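Local coordinates for beta-lactamase (Serratia marcescens, PDB 5GWA), which probably hydrolyses beta-lactam antibiotics to substituted beta-amino acids as a class A extended-spectrum beta-lactamase, and is captured here with the inhibitor avibactam in its pocket, at residues Thr48-Leu53 with Ala213-Ser218; Pro81-Pro86 with Ser111-Cys116; Ile143-Glu148 with Tyr158-Thr163. All blocks are in the same frame, centred on the assembly; numbering follows the deposited sequence.

Contact 1 (Thr48-Leu53 with Ala213-Ser218); sequences TYKFHL and AHKTGS. With NA (sodium ion), chain N; NXL ((2S,5R)-1-formyl-5-[(sulfooxy)amino]piperidine-2-carboxamide), chain B.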
loop_
_atom_site.group_PDB
_atom_site.type_symbol
_atom_site.label_atom_id
_atom_site.label_comp_id
_atom_site.label_asym_id
_atom_site.label_seq_id
_atom_site.Cartn_x
_atom_site.Cartn_y
_atom_site.Cartn_z
ATOM N N THR A 48 -7.585 0.187 -12.696
ATOM C CA THR A 48 -8.820 0.425 -13.418
ATOM C C THR A 48 -9.519 -0.885 -13.776
ATOM O O THR A 48 -10.734 -0.901 -13.848
ATOM C CB THR A 48 -8.660 1.288 -14.685
ATOM O OG1 THR A 48 -7.844 0.600 -15.631
ATOM C CG2 THR A 48 -8.056 2.660 -14.326
ATOM N N TYR A 49 -8.785 -1.992 -13.801
ATOM C CA TYR A 49 -9.424 -3.257 -14.104
ATOM C C TYR A 49 -10.268 -3.821 -13.005
ATOM O O TYR A 49 -10.978 -4.829 -13.218
ATOM C CB TYR A 49 -8.452 -4.259 -14.698
ATOM C CG TYR A 49 -7.630 -5.095 -13.728
ATOM C CD1 TYR A 49 -7.315 -4.643 -12.444
ATOM C CD2 TYR A 49 -7.043 -6.296 -14.159
ATOM C CE1 TYR A 49 -6.507 -5.400 -11.601
ATOM C CE2 TYR A 49 -6.261 -7.065 -13.309
ATOM C CZ TYR A 49 -5.951 -6.587 -12.042
ATOM O OH TYR A 49 -5.124 -7.330 -11.198
ATOM N N LYS A 50 -10.294 -3.168 -11.862
ATOM C CA LYS A 50 -11.184 -3.580 -10.769
ATOM C C LYS A 50 -12.640 -3.271 -11.140
ATOM O O LYS A 50 -13.570 -3.840 -10.554
ATOM C CB LYS A 50 -10.790 -2.918 -9.453
ATOM C CG LYS A 50 -9.427 -3.411 -8.958
ATOM C CD LYS A 50 -8.851 -2.512 -7.874
ATOM C CE LYS A 50 -7.440 -2.944 -7.533
ATOM N NZ LYS A 50 -6.880 -2.145 -6.416
ATOM N N PHE A 51 -12.853 -2.320 -12.041
ATOM C CA PHE A 51 -14.196 -2.123 -12.616
ATOM C C PHE A 51 -14.670 -3.388 -13.303
ATOM O O PHE A 51 -15.774 -3.904 -13.033
ATOM C CB PHE A 51 -14.178 -0.912 -13.576
ATOM C CG PHE A 51 -15.427 -0.777 -14.408
ATOM C CD1 PHE A 51 -16.636 -0.505 -13.794
ATOM C CD2 PHE A 51 -15.382 -0.907 -15.778
ATOM C CE1 PHE A 51 -17.788 -0.341 -14.536
ATOM C CE2 PHE A 51 -16.550 -0.788 -16.528
ATOM C CZ PHE A 51 -17.750 -0.495 -15.892
ATOM N N HIS A 52 -13.811 -3.927 -14.151
ATOM C CA HIS A 52 -14.148 -5.083 -14.981
ATOM C C HIS A 52 -14.391 -6.246 -14.015
ATOM O O HIS A 52 -15.312 -7.032 -14.181
ATOM C CB HIS A 52 -12.975 -5.427 -15.896
ATOM C CG HIS A 52 -12.532 -4.296 -16.773
ATOM N ND1 HIS A 52 -12.035 -3.112 -16.254
ATOM C CD2 HIS A 52 -12.374 -4.202 -18.112
ATOM C CE1 HIS A 52 -11.688 -2.317 -17.243
ATOM N NE2 HIS A 52 -11.875 -2.948 -18.379
ATOM N N LEU A 53 -13.514 -6.372 -13.021
ATOM C CA LEU A 53 -13.657 -7.431 -12.012
ATOM C C LEU A 53 -15.003 -7.353 -11.280
ATOM O O LEU A 53 -15.726 -8.366 -11.177
ATOM C CB LEU A 53 -12.490 -7.306 -11.028
ATOM C CG LEU A 53 -12.613 -8.163 -9.782
ATOM C CD1 LEU A 53 -12.686 -9.642 -10.117
ATOM C CD2 LEU A 53 -11.474 -7.873 -8.827
ATOM N N ALA A 213 -18.556 9.104 -11.678
ATOM C CA ALA A 213 -18.514 7.682 -11.314
ATOM C C ALA A 213 -17.255 7.134 -11.942
ATOM O O ALA A 213 -17.183 7.036 -13.160
ATOM C CB ALA A 213 -19.726 6.973 -11.900
ATOM N N HIS A 214 -16.267 6.784 -11.128
ATOM C CA HIS A 214 -14.964 6.495 -11.707
ATOM C C HIS A 214 -14.124 5.500 -10.955
ATOM O O HIS A 214 -14.408 5.153 -9.825
ATOM C CB HIS A 214 -14.186 7.788 -11.931
ATOM C CG HIS A 214 -13.661 8.425 -10.695
ATOM N ND1 HIS A 214 -12.320 8.527 -10.426
ATOM C CD2 HIS A 214 -14.291 8.993 -9.639
ATOM C CE1 HIS A 214 -12.134 9.144 -9.279
ATOM N NE2 HIS A 214 -13.319 9.412 -8.765
ATOM N N LYS A 215 -13.072 5.038 -11.629
ATOM C CA LYS A 215 -12.092 4.140 -11.029
ATOM C C LYS A 215 -10.696 4.528 -11.531
ATOM O O LYS A 215 -10.474 4.711 -12.721
ATOM C CB LYS A 215 -12.369 2.685 -11.440
ATOM C CG LYS A 215 -11.369 1.687 -10.857
ATOM C CD LYS A 215 -11.621 1.435 -9.371
ATOM C CE LYS A 215 -10.426 0.858 -8.620
ATOM N NZ LYS A 215 -9.406 1.908 -8.388
ATOM N N THR A 216 -9.790 4.703 -10.600
ATOM C CA THR A 216 -8.442 5.195 -10.907
ATOM C C THR A 216 -7.472 4.012 -11.048
ATOM O O THR A 216 -7.771 2.859 -10.691
ATOM C CB THR A 216 -7.972 6.084 -9.731
ATOM O OG1 THR A 216 -8.180 5.370 -8.524
ATOM C CG2 THR A 216 -8.749 7.353 -9.691
ATOM N N GLY A 217 -6.256 4.300 -11.513
ATOM C CA GLY A 217 -5.158 3.323 -11.396
ATOM C C GLY A 217 -3.838 4.044 -11.439
ATOM O O GLY A 217 -3.735 5.098 -12.105
ATOM N N SER A 218 -2.851 3.441 -10.796
ATOM C CA SER A 218 -1.518 4.062 -10.701
ATOM C C SER A 218 -0.479 2.945 -10.704
ATOM O O SER A 218 -0.740 1.845 -10.217
ATOM C CB SER A 218 -1.431 4.890 -9.423
ATOM O OG SER A 218 -2.463 5.854 -9.308
HETATM NA NA NA N . -12.668 10.730 -6.299
HETATM O OAC NXL B . -3.792 0.982 -9.612
HETATM C CAN NXL B . -4.161 0.507 -8.544
HETATM N N NXL B . -3.467 0.451 -7.498
HETATM C CAJ NXL B . -4.063 0.165 -6.210
HETATM C CA NXL B . -2.065 0.845 -7.545
HETATM C C NXL B . -1.085 -0.246 -7.279
HETATM O O NXL B . -1.439 -1.348 -6.903
HETATM N NAA NXL B . 0.197 0.124 -7.347
HETATM C CB NXL B . -1.849 1.985 -6.584
HETATM C CAH NXL B . -2.463 1.744 -5.226
HETATM C CAO NXL B . -3.939 1.382 -5.326
HETATM N NAK NXL B . -4.860 2.454 -5.758
HETATM O OAL NXL B . -4.331 3.442 -6.448
HETATM S SAR NXL B . -5.315 4.219 -7.331
HETATM O OAD NXL B . -5.657 5.354 -6.534
HETATM O OAE NXL B . -4.797 4.781 -8.529
HETATM O OAG NXL B . -6.353 3.073 -7.855
HETATM O O HOH W 1 -13.591 12.375 -4.381
#
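Thr48, which packs against Lys215, puts its carbonyl oxygen at the edge of the His52 ring, in its plane; His214, beside Lys215, points away from the helix segment and turns its own ring edge to a sodium ion. That ion lies in the ring plane 2.9 Å from His214 NE2 and is also bound by Thr197 O. The two segments carry hallmarks of the class A fold. Residues 48-53 lead from a loop into helix 49-63, with Lys50 closing the SxxK sequence that starts at Ser47; Lys215, Thr216 and Gly217 form the KTG motif on strand 212-218, an outer strand of the five-stranded sheet. Thr48 fits its methyl CG2 against the strand backbone, 3.6 Å from Lys215 O, and its OG1 goes to Met45 O. The closest CA atoms are those of Thr48 and Gly217, 5.1 Å apart; Thr48 N also comes within 3.3 Å of Thr216 O, but at too poor an angle for a hydrogen bond. Lys50 is extended beyond CG, whereas Lys215, with CG opposite its own N (chi1 179°), bends at chi2 and again at chi4. The two chains cross obliquely, Lys50 CD lying 3.8 Å from Lys215 CE. The double bend returns Lys215 NZ to the strand, where it donates to Thr216 O at 3.0 Å; both lysine NZ atoms bond Ser111 OG, and Lys50 NZ also bonds Asn113 OD1. Along its far end the strand grips avibactam. Ser218 N donates at 165° to the carbonyl oxygen OAC, in this family part of the carbamoyl group formed on the active-site serine, consistent with a place in the oxyanion hole, and Ser218 OG, also bonded to Arg201, gives a 2.7 Å hydrogen bond to the sulfate oxygen OAE.

Contact 2 (Pro81-Pro86 with Ser111-Cys116); sequences PNTWSP and SDNNGC. With NXL ((2S,5R)-1-formyl-5-[(sulfooxy)amino]piperidine-2-carboxamide), chain B; NXL ((2S,5R)-1-formyl-5-[(sulfooxy)amino]piperidine-2-carboxamide), chain C.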
loop_
_atom_site.group_PDB
_atom_site.type_symbol
_atom_site.label_atom_id
_atom_site.label_comp_id
_atom_site.label_asym_id
_atom_site.label_seq_id
_atom_site.Cartn_x
_atom_site.Cartn_y
_atom_site.Cartn_z
ATOM N N PRO A 81 0.446 -7.821 3.561
ATOM C CA PRO A 81 0.942 -6.515 4.035
ATOM C C PRO A 81 1.596 -5.542 3.035
ATOM O O PRO A 81 1.474 -4.326 3.240
ATOM C CB PRO A 81 1.974 -6.903 5.103
ATOM C CG PRO A 81 2.430 -8.266 4.688
ATOM C CD PRO A 81 1.181 -8.933 4.188
ATOM N N ASN A 82 2.302 -6.025 2.021
ATOM C CA ASN A 82 3.075 -5.139 1.117
ATOM C C ASN A 82 2.280 -4.723 -0.093
ATOM O O ASN A 82 2.782 -4.718 -1.226
ATOM C CB ASN A 82 4.302 -5.829 0.547
ATOM C CG ASN A 82 5.080 -6.553 1.578
ATOM O OD1 ASN A 82 6.051 -6.022 2.100
ATOM N ND2 ASN A 82 4.727 -7.815 1.812
ATOM N N THR A 83 1.090 -4.221 0.150
ATOM C CA THR A 83 0.303 -3.738 -0.934
ATOM C C THR A 83 -0.675 -2.729 -0.363
ATOM O O THR A 83 -0.977 -2.750 0.840
ATOM C CB THR A 83 -0.436 -4.922 -1.596
ATOM O OG1 THR A 83 -0.936 -4.514 -2.856
ATOM C CG2 THR A 83 -1.591 -5.437 -0.753
ATOM N N TRP A 84 -1.141 -1.827 -1.194
ATOM C CA TRP A 84 -2.160 -0.882 -0.781
ATOM C C TRP A 84 -3.423 -1.608 -0.337
ATOM O O TRP A 84 -4.034 -2.330 -1.127
ATOM C CB TRP A 84 -2.463 0.075 -1.928
ATOM C CG TRP A 84 -3.692 0.921 -1.718
ATOM C CD1 TRP A 84 -4.956 0.626 -2.152
ATOM C CD2 TRP A 84 -3.786 2.200 -1.073
ATOM N NE1 TRP A 84 -5.824 1.632 -1.823
ATOM C CE2 TRP A 84 -5.132 2.616 -1.152
ATOM C CE3 TRP A 84 -2.858 3.062 -0.481
ATOM C CZ2 TRP A 84 -5.567 3.833 -0.669
ATOM C CZ3 TRP A 84 -3.308 4.222 0.084
ATOM C CH2 TRP A 84 -4.666 4.598 0.019
ATOM N N SER A 85 -3.857 -1.372 0.902
ATOM C CA SER A 85 -5.005 -2.116 1.422
ATOM C C SER A 85 -5.636 -1.473 2.647
ATOM O O SER A 85 -5.313 -1.820 3.777
ATOM C CB SER A 85 -4.629 -3.553 1.752
ATOM O OG SER A 85 -5.770 -4.328 2.133
ATOM N N PRO A 86 -6.610 -0.608 2.422
ATOM C CA PRO A 86 -7.414 -0.163 3.548
ATOM C C PRO A 86 -8.070 -1.302 4.331
ATOM O O PRO A 86 -8.201 -1.192 5.557
ATOM C CB PRO A 86 -8.441 0.761 2.889
ATOM C CG PRO A 86 -7.736 1.277 1.651
ATOM C CD PRO A 86 -6.926 0.100 1.171
ATOM N N SER A 111 -9.949 1.212 -3.909
ATOM C CA SER A 111 -8.924 0.493 -4.663
ATOM C C SER A 111 -8.124 -0.505 -3.856
ATOM O O SER A 111 -6.947 -0.728 -4.131
ATOM C CB SER A 111 -8.002 1.462 -5.374
ATOM O OG SER A 111 -7.572 0.902 -6.618
ATOM N N ASP A 112 -8.738 -1.169 -2.886
ATOM C CA ASP A 112 -8.010 -2.194 -2.154
ATOM C C ASP A 112 -7.443 -3.297 -3.024
ATOM O O ASP A 112 -8.164 -3.906 -3.848
ATOM C CB ASP A 112 -8.926 -2.809 -1.100
ATOM C CG ASP A 112 -8.158 -3.539 -0.049
ATOM O OD1 ASP A 112 -7.759 -4.665 -0.284
ATOM O OD2 ASP A 112 -7.972 -2.969 1.032
ATOM N N ASN A 113 -6.162 -3.607 -2.871
ATOM C CA ASN A 113 -5.550 -4.669 -3.686
ATOM C C ASN A 113 -5.857 -6.061 -3.166
ATOM O O ASN A 113 -5.949 -7.003 -3.964
ATOM C CB ASN A 113 -4.053 -4.461 -3.801
ATOM C CG ASN A 113 -3.686 -3.386 -4.807
ATOM O OD1 ASN A 113 -4.434 -3.086 -5.710
ATOM N ND2 ASN A 113 -2.480 -2.849 -4.677
ATOM N N ASN A 114 -5.963 -6.231 -1.845
ATOM C CA ASN A 114 -6.317 -7.536 -1.286
ATOM C C ASN A 114 -7.746 -7.904 -1.638
ATOM O O ASN A 114 -8.028 -9.050 -2.009
ATOM C CB ASN A 114 -6.095 -7.551 0.215
ATOM C CG ASN A 114 -4.631 -7.638 0.581
ATOM O OD1 ASN A 114 -3.868 -8.419 -0.010
ATOM N ND2 ASN A 114 -4.220 -6.798 1.501
ATOM N N GLY A 115 -8.652 -6.927 -1.549
ATOM C CA GLY A 115 -10.052 -7.162 -1.919
ATOM C C GLY A 115 -10.157 -7.577 -3.379
ATOM O O GLY A 115 -10.904 -8.516 -3.755
ATOM N N CYS A 116 -9.359 -6.954 -4.232
ATOM C CA CYS A 116 -9.298 -7.297 -5.641
ATOM C C CYS A 116 -8.966 -8.795 -5.818
ATOM O O CYS A 116 -9.684 -9.546 -6.477
ATOM C CB CYS A 116 -8.250 -6.430 -6.331
ATOM S SG CYS A 116 -7.895 -6.860 -8.040
HETATM O OAC NXL B . -3.792 0.982 -9.612
HETATM C CAN NXL B . -4.161 0.507 -8.544
HETATM N N NXL B . -3.467 0.451 -7.498
HETATM C CAJ NXL B . -4.063 0.165 -6.210
HETATM C CA NXL B . -2.065 0.845 -7.545
HETATM C C NXL B . -1.085 -0.246 -7.279
HETATM O O NXL B . -1.439 -1.348 -6.903
HETATM N NAA NXL B . 0.197 0.124 -7.347
HETATM C CB NXL B . -1.849 1.985 -6.584
HETATM C CAH NXL B . -2.463 1.744 -5.226
HETATM C CAO NXL B . -3.939 1.382 -5.326
HETATM N NAK NXL B . -4.860 2.454 -5.758
HETATM O OAL NXL B . -4.331 3.442 -6.448
HETATM S SAR NXL B . -5.315 4.219 -7.331
HETATM O OAD NXL B . -5.657 5.354 -6.534
HETATM O OAE NXL B . -4.797 4.781 -8.529
HETATM O OAG NXL B . -6.353 3.073 -7.855
HETATM O OAC NXL C . 8.017 -2.797 5.970
HETATM C CAN NXL C . 7.260 -1.837 5.873
HETATM N N NXL C . 6.375 -1.700 4.991
HETATM C CAJ NXL C . 5.328 -0.708 5.120
HETATM C CA NXL C . 6.295 -2.661 3.900
HETATM C C NXL C . 6.580 -2.114 2.543
HETATM O O NXL C . 6.720 -0.920 2.350
HETATM N NAA NXL C . 6.524 -3.009 1.554
HETATM C CB NXL C . 4.935 -3.310 3.924
HETATM C CAH NXL C . 3.805 -2.320 4.070
HETATM C CAO NXL C . 3.999 -1.408 5.274
HETATM N NAK NXL C . 3.873 -2.030 6.608
HETATM O OAL NXL C . 4.071 -3.331 6.673
HETATM S SAR NXL C . 4.478 -3.859 8.053
HETATM O OAD NXL C . 3.246 -4.318 8.612
HETATM O OAE NXL C . 5.318 -5.005 8.081
HETATM O OAG NXL C . 5.418 -2.671 8.661
#
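Thr83 carries OG1 opposite its own N (chi1 -165°) and Ser85 does the same with its OG (chi1 -174°), which directs both hydroxyls at amides of the facing segment. Asn113 ND2 donates to Thr83 OG1 at 2.9 Å, close to the amide plane, and Asn114 ND2 reaches Ser85 OG at 3.0 Å, somewhat tilted from its plane. Between them the backbone joins in: Asn113 N bonds Trp84 O at 3.0 Å. Ser111, Asp112 and Asn113 are the SDN motif of class A beta-lactamases, and Trp84, from the loop that runs into helix 86-90, lines the pocket beside it. Trp84 is sandwiched: avibactam CAO lies over one face, nearest to CD1 at 3.4 Å, and Pro86 CD lies over the other, offset toward the rim. At the ring's edge sits Ser111 O, while Trp84 NE1 donates to His110 O. The other side of Asn113 ND2 holds the carboxamide oxygen O of avibactam at 2.9 Å with an angle of 163°, and its OD1 takes Lys50 NZ; this amide thus has partners at both ends that fix which way round it lies. Ser111 OG bonds the sulfate oxygen OAG of the inhibitor. Asp112 is the N-cap of helix 113-123, its OD1 accepting from Gly115 N at 2.7 Å, while OD2 takes Ser85 OG on the syn side and Leu87 N from helix 86-90. Ser85 caps that second helix through Lys88 N. A buried carboxylate set at the starts of two helices and fed by several donors probably stays negatively charged.

Contact 3 (Ile143-Glu148 with Tyr158-Thr163); sequences IKATEE and YTNWTT. With NA (sodium ion), chain L.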
loop_
_atom_site.group_PDB
_atom_site.type_symbol
_atom_site.label_atom_id
_atom_site.label_comp_id
_atom_site.label_asym_id
_atom_site.label_seq_id
_atom_site.Cartn_x
_atom_site.Cartn_y
_atom_site.Cartn_z
ATOM N N ILE A 143 -7.024 -9.251 -19.624
ATOM C CA ILE A 143 -6.938 -9.425 -18.168
ATOM C C ILE A 143 -6.209 -10.734 -17.898
ATOM O O ILE A 143 -6.758 -11.835 -18.149
ATOM C CB ILE A 143 -8.322 -9.338 -17.504
ATOM C CG1 ILE A 143 -8.923 -7.938 -17.733
ATOM C CG2 ILE A 143 -8.285 -9.723 -16.025
ATOM C CD1 ILE A 143 -10.395 -7.794 -17.448
ATOM N N LYS A 144 -5.021 -10.602 -17.309
ATOM C CA LYS A 144 -4.088 -11.714 -17.194
ATOM C C LYS A 144 -3.510 -11.914 -15.795
ATOM O O LYS A 144 -2.928 -12.951 -15.530
ATOM C CB LYS A 144 -2.980 -11.529 -18.194
ATOM C CG LYS A 144 -3.456 -11.569 -19.640
ATOM C CD LYS A 144 -3.943 -12.919 -20.090
ATOM C CE LYS A 144 -4.696 -12.775 -21.414
ATOM N NZ LYS A 144 -5.011 -14.106 -22.000
ATOM N N ALA A 145 -3.422 -10.849 -15.008
ATOM C CA ALA A 145 -2.618 -10.941 -13.778
ATOM C C ALA A 145 -3.356 -10.304 -12.620
ATOM O O ALA A 145 -3.927 -9.239 -12.745
ATOM C CB ALA A 145 -1.299 -10.240 -13.930
ATOM N N THR A 146 -3.254 -10.932 -11.474
ATOM C CA THR A 146 -3.828 -10.409 -10.241
ATOM C C THR A 146 -2.931 -9.296 -9.707
ATOM O O THR A 146 -1.863 -9.038 -10.247
ATOM C CB THR A 146 -3.889 -11.489 -9.155
ATOM O OG1 THR A 146 -2.559 -11.941 -8.878
ATOM C CG2 THR A 146 -4.757 -12.661 -9.573
ATOM N N GLU A 147 -3.367 -8.636 -8.645
ATOM C CA GLU A 147 -2.522 -7.620 -8.043
ATOM C C GLU A 147 -1.251 -8.213 -7.484
ATOM O O GLU A 147 -0.180 -7.632 -7.670
ATOM C CB GLU A 147 -3.282 -6.834 -6.958
ATOM C CG GLU A 147 -4.290 -5.863 -7.563
ATOM C CD GLU A 147 -3.674 -4.640 -8.198
ATOM O OE1 GLU A 147 -2.478 -4.345 -7.943
ATOM O OE2 GLU A 147 -4.383 -3.865 -8.906
ATOM N N GLU A 148 -1.353 -9.350 -6.831
ATOM C CA GLU A 148 -0.152 -10.007 -6.281
ATOM C C GLU A 148 0.836 -10.325 -7.391
ATOM O O GLU A 148 2.027 -10.032 -7.271
ATOM C CB GLU A 148 -0.559 -11.249 -5.552
ATOM C CG GLU A 148 0.591 -12.134 -5.099
ATOM C CD GLU A 148 0.105 -13.361 -4.344
ATOM O OE1 GLU A 148 -1.101 -13.685 -4.419
ATOM O OE2 GLU A 148 0.946 -14.052 -3.722
ATOM N N TYR A 158 1.929 -4.705 -17.807
ATOM C CA TYR A 158 1.629 -4.476 -19.194
ATOM C C TYR A 158 0.782 -5.624 -19.789
ATOM O O TYR A 158 0.197 -5.459 -20.868
ATOM C CB TYR A 158 2.914 -4.226 -20.021
ATOM C CG TYR A 158 3.647 -2.951 -19.650
ATOM C CD1 TYR A 158 3.351 -1.755 -20.275
ATOM C CD2 TYR A 158 4.643 -2.972 -18.692
ATOM C CE1 TYR A 158 4.037 -0.580 -19.948
ATOM C CE2 TYR A 158 5.321 -1.825 -18.348
ATOM C CZ TYR A 158 4.993 -0.631 -18.970
ATOM O OH TYR A 158 5.702 0.496 -18.641
ATOM N N THR A 159 0.707 -6.768 -19.098
ATOM C CA THR A 159 -0.159 -7.841 -19.573
ATOM C C THR A 159 -1.627 -7.581 -19.322
ATOM O O THR A 159 -2.496 -8.235 -19.912
ATOM C CB THR A 159 0.224 -9.225 -19.018
ATOM O OG1 THR A 159 -0.042 -9.307 -17.611
ATOM C CG2 THR A 159 1.679 -9.505 -19.260
ATOM N N ASN A 160 -1.910 -6.671 -18.396
ATOM C CA ASN A 160 -3.261 -6.200 -18.143
ATOM C C ASN A 160 -3.469 -4.883 -18.890
ATOM O O ASN A 160 -3.288 -3.799 -18.334
ATOM C CB ASN A 160 -3.483 -5.943 -16.663
ATOM C CG ASN A 160 -3.559 -7.198 -15.845
ATOM O OD1 ASN A 160 -4.104 -8.209 -16.271
ATOM N ND2 ASN A 160 -3.087 -7.125 -14.638
ATOM N N TRP A 161 -3.784 -4.982 -20.173
ATOM C CA TRP A 161 -3.787 -3.813 -21.046
ATOM C C TRP A 161 -5.134 -3.557 -21.665
ATOM O O TRP A 161 -6.008 -4.445 -21.698
ATOM C CB TRP A 161 -2.732 -3.957 -22.159
ATOM C CG TRP A 161 -2.901 -5.188 -23.054
ATOM C CD1 TRP A 161 -2.134 -6.318 -23.034
ATOM C CD2 TRP A 161 -3.770 -5.320 -24.190
ATOM N NE1 TRP A 161 -2.575 -7.205 -24.002
ATOM C CE2 TRP A 161 -3.547 -6.599 -24.747
ATOM C CE3 TRP A 161 -4.711 -4.490 -24.788
ATOM C CZ2 TRP A 161 -4.284 -7.075 -25.835
ATOM C CZ3 TRP A 161 -5.416 -4.968 -25.889
ATOM C CH2 TRP A 161 -5.182 -6.245 -26.391
ATOM N N THR A 162 -5.294 -2.353 -22.198
ATOM C CA THR A 162 -6.512 -1.965 -22.859
ATOM C C THR A 162 -6.249 -0.929 -23.925
ATOM O O THR A 162 -5.284 -0.160 -23.816
ATOM C CB THR A 162 -7.528 -1.399 -21.831
ATOM O OG1 THR A 162 -8.824 -1.311 -22.429
ATOM C CG2 THR A 162 -7.097 -0.036 -21.321
ATOM N N THR A 163 -7.154 -0.830 -24.894
ATOM C CA THR A 163 -7.255 0.387 -25.647
ATOM C C THR A 163 -8.215 1.332 -24.935
ATOM O O THR A 163 -9.064 0.914 -24.181
ATOM C CB THR A 163 -7.760 0.180 -27.067
ATOM O OG1 THR A 163 -9.052 -0.418 -27.037
ATOM C CG2 THR A 163 -6.776 -0.657 -27.898
HETATM NA NA NA L . -10.688 -0.965 -29.156
HETATM O O HOH W 2 -12.899 -2.329 -28.322
#
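Ile143 and Asn160 bring their CA atoms to 4.9 Å, and the two loop backbones are tied together there by a side chain rather than by main-chain pairing. Asn160 does the work with both ends of its amide. Its OD1 accepts two N-H groups in succession: Lys144 N at 2.8 Å, almost straight on to the oxygen, and Ala145 N at 3.0 Å, coming in from well off that line. ND2 donates to Ala145 O at 3.0 Å, with the N-H pointing at the oxygen to within 19° of straight; Tyr49 OH bonds the same oxygen. This clasp closes the neck of the omega loop, which carries the pocket residue Glu147; many class A enzymes hold the same neck with an arginine-aspartate salt bridge. Alongside, Lys144 CB rests 3.7 Å from Thr159 OG1, whose hydroxyl is engaged by Val156 O, and Lys144 CG lies 3.5 Å from Thr159 O before the chain bends at chi2 (-68°) and leaves Thr159 behind. Ala145 CB packs 3.7 Å from Asn160 ND2. Past strand 161-162, Thr163 OG1 binds a sodium ion at 2.7 Å.

Contacts 1 and 2 both touch avibactam; contact 3 is set back, with Glu147 of its first segment reaching the inhibitor while the side chain of Asn160 stays about 10 Å from it. The joints between contacts 1 and 2, whose centres are about 14 Å apart, are Lys50 NZ to Asn113 OD1 and Lys215 NZ to Ser111 OG, each 2.7 Å, so that the SxxK, SDN and KTG motifs are wired together. Contact 3 lies about 12 Å from contact 1, centre to centre, and Tyr49 OH bridges them, 2.7 Å from Ala145 O. Toward contact 2, Glu147 CD is 3.0 Å from Asn113 OD1. Along the chain, contacts 2 and 3 follow one another inside the long loop closed by contact 1.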